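Local coordinates for protein acetyl-CoA acetyltransferase A (Ascaris suum, PDB 6BJA) that probably catalyses the reversible joining of two acetyl-CoA molecules to acetoacetyl-CoA and coenzyme A, as a thiolase of lipid metabolism, at residues 34-45 and 72-82. Numbering follows the deposited sequence.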
ATOM      1  N   VAL A  34       6.325 -18.700  13.333  1.00 14.44           N
ATOM      2  CA  VAL A  34       5.579 -19.763  14.006  1.00 16.41           C
ATOM      3  C   VAL A  34       6.098 -21.116  13.544  1.00 17.58           C
ATOM      4  O   VAL A  34       6.402 -21.983  14.372  1.00 16.01           O
ATOM      5  CB  VAL A  34       4.051 -19.623  13.760  1.00 17.19           C
ATOM      6  CG1 VAL A  34       3.294 -20.897  14.184  1.00 18.85           C
ATOM      7  CG2 VAL A  34       3.544 -18.406  14.533  1.00 16.83           C
ATOM      8  N   ASP A  35       6.233 -21.297  12.236  1.00 17.40           N
ATOM      9  CA  ASP A  35       6.763 -22.559  11.706  1.00 18.77           C
ATOM     10  C   ASP A  35       8.129 -22.884  12.313  1.00 15.94           C
ATOM     11  O   ASP A  35       8.373 -24.004  12.747  1.00 17.56           O
ATOM     12  CB  ASP A  35       6.890 -22.513  10.184  1.00 20.43           C
ATOM     13  CG  ASP A  35       5.551 -22.404   9.477  1.00 22.87           C
ATOM     14  OD1 ASP A  35       4.520 -22.955   9.970  1.00 24.73           O
ATOM     15  OD2 ASP A  35       5.525 -21.760   8.407  1.00 22.60           O
ATOM     16  N   LEU A  36       9.028 -21.902  12.366  1.00 16.27           N
ATOM     17  CA  LEU A  36      10.364 -22.184  12.870  1.00 16.00           C
ATOM     18  C   LEU A  36      10.335 -22.468  14.367  1.00 16.79           C
ATOM     19  O   LEU A  36      11.112 -23.269  14.881  1.00 15.95           O
ATOM     20  CB  LEU A  36      11.306 -21.011  12.566  1.00 16.19           C
ATOM     21  CG  LEU A  36      11.509 -20.634  11.099  1.00 17.56           C
ATOM     22  CD1 LEU A  36      12.367 -19.387  10.987  1.00 22.07           C
ATOM     23  CD2 LEU A  36      12.161 -21.806  10.348  1.00 20.33           C
ATOM     24  N   GLY A  37       9.447 -21.785  15.074  1.00 16.68           N
ATOM     25  CA  GLY A  37       9.291 -21.974  16.508  1.00 16.55           C
ATOM     26  C   GLY A  37       8.793 -23.376  16.805  1.00 15.72           C
ATOM     27  O   GLY A  37       9.218 -24.006  17.769  1.00 16.39           O
ATOM     28  N   ILE A  38       7.899 -23.884  15.964  1.00 16.52           N
ATOM     29  CA  ILE A  38       7.424 -25.248  16.131  1.00 17.79           C
ATOM     30  C   ILE A  38       8.569 -26.252  15.911  1.00 17.00           C
ATOM     31  O   ILE A  38       8.704 -27.233  16.662  1.00 16.68           O
ATOM     32  CB  ILE A  38       6.258 -25.544  15.171  1.00 16.22           C
ATOM     33  CG1 ILE A  38       5.045 -24.702  15.532  1.00 16.73           C
ATOM     34  CG2 ILE A  38       5.887 -27.054  15.174  1.00 18.39           C
ATOM     35  CD1 ILE A  38       4.041 -24.560  14.400  1.00 17.02           C
ATOM     36  N   VAL A  39       9.414 -26.012  14.910  1.00 16.86           N
ATOM     37  CA  VAL A  39      10.529 -26.924  14.659  1.00 16.26           C
ATOM     38  C   VAL A  39      11.364 -27.066  15.908  1.00 17.21           C
ATOM     39  O   VAL A  39      11.637 -28.190  16.333  1.00 17.87           O
ATOM     40  CB  VAL A  39      11.407 -26.450  13.492  1.00 18.18           C
ATOM     41  CG1 VAL A  39      12.708 -27.266  13.375  1.00 21.25           C
ATOM     42  CG2 VAL A  39      10.637 -26.528  12.205  1.00 19.13           C
ATOM     43  N   VAL A  40      11.791 -25.942  16.503  1.00 16.93           N
ATOM     44  CA  VAL A  40      12.721 -26.059  17.619  1.00 14.98           C
ATOM     45  C   VAL A  40      12.023 -26.476  18.914  1.00 17.14           C
ATOM     46  O   VAL A  40      12.628 -27.140  19.756  1.00 16.33           O
ATOM     47  CB  VAL A  40      13.544 -24.778  17.845  1.00 15.82           C
ATOM     48  CG1 VAL A  40      14.503 -24.583  16.689  1.00 17.40           C
ATOM     49  CG2 VAL A  40      12.654 -23.545  18.033  1.00 16.36           C
ATOM     50  N   THR A  41      10.744 -26.135  19.069  1.00 15.75           N
ATOM     51  CA  THR A  41      10.030 -26.553  20.255  1.00 15.52           C
ATOM     52  C   THR A  41       9.844 -28.067  20.250  1.00 16.24           C
ATOM     53  O   THR A  41      10.112 -28.722  21.245  1.00 16.23           O
ATOM     54  CB  THR A  41       8.667 -25.837  20.356  1.00 15.91           C
ATOM     55  OG1 THR A  41       8.909 -24.426  20.477  1.00 15.26           O
ATOM     56  CG2 THR A  41       7.868 -26.291  21.567  1.00 16.69           C
ATOM     57  N   LYS A  42       9.387 -28.605  19.133  1.00 15.94           N
ATOM     58  CA  LYS A  42       9.223 -30.054  19.029  1.00 17.54           C
ATOM     59  C   LYS A  42      10.554 -30.761  19.251  1.00 17.15           C
ATOM     60  O   LYS A  42      10.595 -31.762  19.971  1.00 17.94           O
ATOM     61  CB  LYS A  42       8.628 -30.434  17.680  1.00 16.71           C
ATOM     62  CG  LYS A  42       7.145 -30.114  17.544  1.00 19.07           C
ATOM     63  CD  LYS A  42       6.660 -30.553  16.171  1.00 24.07           C
ATOM     64  CE  LYS A  42       5.286 -31.169  16.239  1.00 36.17           C
ATOM     65  NZ  LYS A  42       4.887 -31.726  14.909  1.00 39.50           N
ATOM     66  N   GLU A  43      11.651 -30.249  18.681  1.00 15.89           N
ATOM     67  CA  GLU A  43      12.897 -31.012  18.814  1.00 15.72           C
ATOM     68  C   GLU A  43      13.461 -30.851  20.226  1.00 16.65           C
ATOM     69  O   GLU A  43      14.025 -31.776  20.778  1.00 16.84           O
ATOM     70  CB  GLU A  43      13.929 -30.599  17.760  1.00 19.74           C
ATOM     71  CG  GLU A  43      15.172 -31.484  17.779  1.00 31.78           C
ATOM     72  CD  GLU A  43      14.939 -32.877  17.215  1.00 29.61           C
ATOM     73  OE1 GLU A  43      13.954 -33.060  16.429  1.00 24.21           O
ATOM     74  OE2 GLU A  43      15.762 -33.792  17.552  1.00 27.98           O
ATOM     75  N   ALA A  44      13.296 -29.685  20.835  1.00 15.30           N
ATOM     76  CA  ALA A  44      13.749 -29.508  22.211  1.00 15.48           C
ATOM     77  C   ALA A  44      13.010 -30.445  23.178  1.00 15.83           C
ATOM     78  O   ALA A  44      13.606 -30.967  24.116  1.00 16.92           O
ATOM     79  CB  ALA A  44      13.569 -28.059  22.653  1.00 15.71           C
ATOM     80  N   ILE A  45      11.716 -30.629  22.961  1.00 15.61           N
ATOM     81  CA  ILE A  45      10.912 -31.550  23.765  1.00 15.32           C
ATOM     82  C   ILE A  45      11.435 -32.978  23.550  1.00 16.00           C
ATOM     83  O   ILE A  45      11.687 -33.679  24.522  1.00 17.74           O
ATOM     84  CB  ILE A  45       9.440 -31.445  23.411  1.00 17.23           C
ATOM     85  CG1 ILE A  45       8.907 -30.091  23.877  1.00 20.41           C
ATOM     86  CG2 ILE A  45       8.639 -32.571  24.051  1.00 18.47           C
ATOM     87  CD1 ILE A  45       7.513 -29.780  23.385  1.00 17.56           C
ATOM     88  N   ILE A  72       2.064 -15.521  19.194  1.00 16.64           N
ATOM     89  CA  ILE A  72       2.634 -16.660  18.469  1.00 15.67           C
ATOM     90  C   ILE A  72       3.075 -17.774  19.418  1.00 15.67           C
ATOM     91  O   ILE A  72       3.089 -18.930  19.010  1.00 16.10           O
ATOM     92  CB  ILE A  72       3.821 -16.269  17.561  1.00 17.10           C
ATOM     93  CG1 ILE A  72       4.979 -15.675  18.354  1.00 17.37           C
ATOM     94  CG2 ILE A  72       3.354 -15.346  16.448  1.00 17.76           C
ATOM     95  CD1 ILE A  72       6.208 -15.551  17.527  1.00 18.97           C
ATOM     96  N   ALA A  73       3.410 -17.453  20.665  1.00 16.12           N
ATOM     97  CA  ALA A  73       3.754 -18.485  21.647  1.00 14.71           C
ATOM     98  C   ALA A  73       2.635 -19.519  21.769  1.00 14.84           C
ATOM     99  O   ALA A  73       2.920 -20.709  21.856  1.00 15.65           O
ATOM    100  CB  ALA A  73       4.050 -17.886  22.991  1.00 16.23           C
ATOM    101  N   ARG A  74       1.374 -19.082  21.737  1.00 14.96           N
ATOM    102  CA  ARG A  74       0.260 -20.024  21.841  1.00 15.19           C
ATOM    103  C   ARG A  74       0.108 -20.873  20.564  1.00 16.67           C
ATOM    104  O   ARG A  74      -0.194 -22.066  20.627  1.00 16.59           O
ATOM    105  CB  ARG A  74      -1.019 -19.265  22.136  1.00 16.28           C
ATOM    106  CG  ARG A  74      -2.243 -20.149  22.348  1.00 16.65           C
ATOM    107  CD  ARG A  74      -2.145 -20.948  23.621  1.00 15.90           C
ATOM    108  NE  ARG A  74      -3.462 -21.520  23.980  1.00 16.69           N
ATOM    109  CZ  ARG A  74      -3.653 -22.378  24.976  1.00 19.80           C
ATOM    110  NH1 ARG A  74      -2.652 -22.746  25.765  1.00 18.36           N
ATOM    111  NH2 ARG A  74      -4.874 -22.853  25.205  1.00 19.65           N
ATOM    112  N   GLN A  75       0.296 -20.259  19.405  1.00 15.22           N
ATOM    113  CA  GLN A  75       0.267 -20.980  18.148  1.00 16.19           C
ATOM    114  C   GLN A  75       1.331 -22.063  18.143  1.00 17.45           C
ATOM    115  O   GLN A  75       1.073 -23.200  17.766  1.00 17.23           O
ATOM    116  CB  GLN A  75       0.470 -20.041  16.970  1.00 15.34           C
ATOM    117  CG  GLN A  75      -0.606 -18.985  16.790  1.00 17.60           C
ATOM    118  CD  GLN A  75      -0.356 -18.164  15.554  1.00 19.31           C
ATOM    119  OE1 GLN A  75      -0.210 -18.703  14.451  1.00 18.64           O
ATOM    120  NE2 GLN A  75      -0.270 -16.855  15.726  1.00 19.45           N
ATOM    121  N   ILE A  76       2.534 -21.701  18.560  1.00 15.32           N
ATOM    122  CA  ILE A  76       3.653 -22.634  18.582  1.00 14.70           C
ATOM    123  C   ILE A  76       3.389 -23.776  19.559  1.00 15.96           C
ATOM    124  O   ILE A  76       3.574 -24.965  19.246  1.00 16.93           O
ATOM    125  CB  ILE A  76       4.958 -21.883  18.958  1.00 15.75           C
ATOM    126  CG1 ILE A  76       5.380 -20.964  17.812  1.00 14.42           C
ATOM    127  CG2 ILE A  76       6.097 -22.854  19.300  1.00 16.84           C
ATOM    128  CD1 ILE A  76       6.395 -19.898  18.233  1.00 15.25           C
ATOM    129  N   SER A  77       2.906 -23.418  20.744  1.00 16.31           N
ATOM    130  CA  SER A  77       2.662 -24.388  21.793  1.00 16.51           C
ATOM    131  C   SER A  77       1.631 -25.427  21.347  1.00 17.25           C
ATOM    132  O   SER A  77       1.854 -26.644  21.446  1.00 18.81           O
ATOM    133  CB  SER A  77       2.193 -23.659  23.039  1.00 19.30           C
ATOM    134  OG  SER A  77       2.068 -24.488  24.168  1.00 21.83           O
ATOM    135  N   ILE A  78       0.508 -24.947  20.839  1.00 16.86           N
ATOM    136  CA  ILE A  78      -0.556 -25.863  20.414  1.00 17.42           C
ATOM    137  C   ILE A  78      -0.083 -26.774  19.281  1.00 18.26           C
ATOM    138  O   ILE A  78      -0.327 -28.008  19.301  1.00 19.45           O
ATOM    139  CB  ILE A  78      -1.821 -25.084  19.999  1.00 17.77           C
ATOM    140  CG1 ILE A  78      -2.496 -24.541  21.252  1.00 21.69           C
ATOM    141  CG2 ILE A  78      -2.793 -25.987  19.211  1.00 19.59           C
ATOM    142  CD1 ILE A  78      -3.691 -23.649  20.985  1.00 23.56           C
ATOM    143  N   ALA A  79       0.616 -26.203  18.299  1.00 16.77           N
ATOM    144  CA  ALA A  79       1.086 -26.977  17.148  1.00 16.48           C
ATOM    145  C   ALA A  79       2.213 -27.947  17.510  1.00 18.42           C
ATOM    146  O   ALA A  79       2.470 -28.918  16.768  1.00 22.51           O
ATOM    147  CB  ALA A  79       1.531 -26.061  16.043  1.00 17.59           C
ATOM    148  N   SER A  80       2.826 -27.730  18.671  1.00 16.90           N
ATOM    149  CA  SER A  80       3.860 -28.610  19.204  1.00 18.48           C
ATOM    150  C   SER A  80       3.301 -29.684  20.155  1.00 20.43           C
ATOM    151  O   SER A  80       4.062 -30.386  20.832  1.00 20.21           O
ATOM    152  CB  SER A  80       4.931 -27.785  19.926  1.00 18.12           C
ATOM    153  OG  SER A  80       5.535 -26.870  19.029  1.00 17.71           O
ATOM    154  N   GLU A  81       1.968 -29.821  20.185  1.00 18.99           N
ATOM    155  CA  GLU A  81       1.269 -30.802  21.027  1.00 19.09           C
ATOM    156  C   GLU A  81       1.463 -30.604  22.532  1.00 19.01           C
ATOM    157  O   GLU A  81       1.360 -31.525  23.325  1.00 19.79           O
ATOM    158  CB  GLU A  81       1.696 -32.212  20.604  1.00 20.81           C
ATOM    159  CG  GLU A  81       1.363 -32.477  19.137  1.00 27.60           C
ATOM    160  CD  GLU A  81       1.607 -33.922  18.712  1.00 47.40           C
ATOM    161  OE1 GLU A  81       2.576 -34.542  19.202  1.00 48.78           O
ATOM    162  OE2 GLU A  81       0.820 -34.435  17.887  1.00 52.45           O
ATOM    163  N   ILE A  82       1.748 -29.369  22.935  1.00 18.04           N
ATOM    164  CA  ILE A  82       1.761 -29.012  24.342  1.00 16.49           C
ATOM    165  C   ILE A  82       0.297 -28.821  24.774  1.00 19.31           C
ATOM    166  O   ILE A  82      -0.489 -28.331  23.984  1.00 18.66           O
ATOM    167  CB  ILE A  82       2.617 -27.755  24.552  1.00 18.03           C
ATOM    168  CG1 ILE A  82       4.072 -28.095  24.236  1.00 18.10           C
ATOM    169  CG2 ILE A  82       2.521 -27.230  25.971  1.00 18.01           C
ATOM    170  CD1 ILE A  82       4.984 -26.865  24.193  1.00 18.39           C
TER
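Helices 34-45 and 72-79 run in the same general direction, their axes 8.8 Å apart at closest approach and crossing at -48°, with G37 and I38 of the first facing I76 of the second. I76 is a knob in the hole formed by V34, G37, I38 and T41. Its CG2, anti to the backbone N because chi1 is -70°, meets T41 OG1 at 3.4 Å, while its CG1 touches the carbonyl oxygen of V34 and its CD1 comes to 4.0 Å from G37 CA. G37 has no side chain, and this methyl meets its backbone directly. V34 CG2 lies 3.6 Å from I72 CG2 as the two side chains pass in opposite directions. It also lies 3.8 Å from Q75 OE1, the side chains crossing at about a right angle; Q75 NE2 is hydrogen-bonded to the carbonyl oxygens of Q70 and L68.

The pair packs on the mixed sheet of the N-terminal half, in an outer helical layer of the five-layered αβαβα thiolase fold: L36 and V40 touch strand 257-267, T41 and I82 strand 116-124, and A73 strand 87-92. R74, which also touches C88 of that last strand, gives its NE to the carbonyl oxygen of G386 of a second subunit.

Farther along, I38 CD1 presses on A79 CB at 3.4 Å, a tight carbon contact. Where helix 72-79 ends in a Schellman motif with E81 at positive phi, S80 OG donates a hydrogen bond to I76 O (2.7 Å) from above the carbonyl plane, and T41 CG2 packs against the same hydroxyl. T41 OG1 likewise donates to G37 O, tilted out of the carbonyl plane on the face opposite T41 N. The aliphatic part of K42 lies along S80, and the side chains of I45 and I82 cross obliquely, I45 CD1 coming to 3.9 Å from I82 CG1.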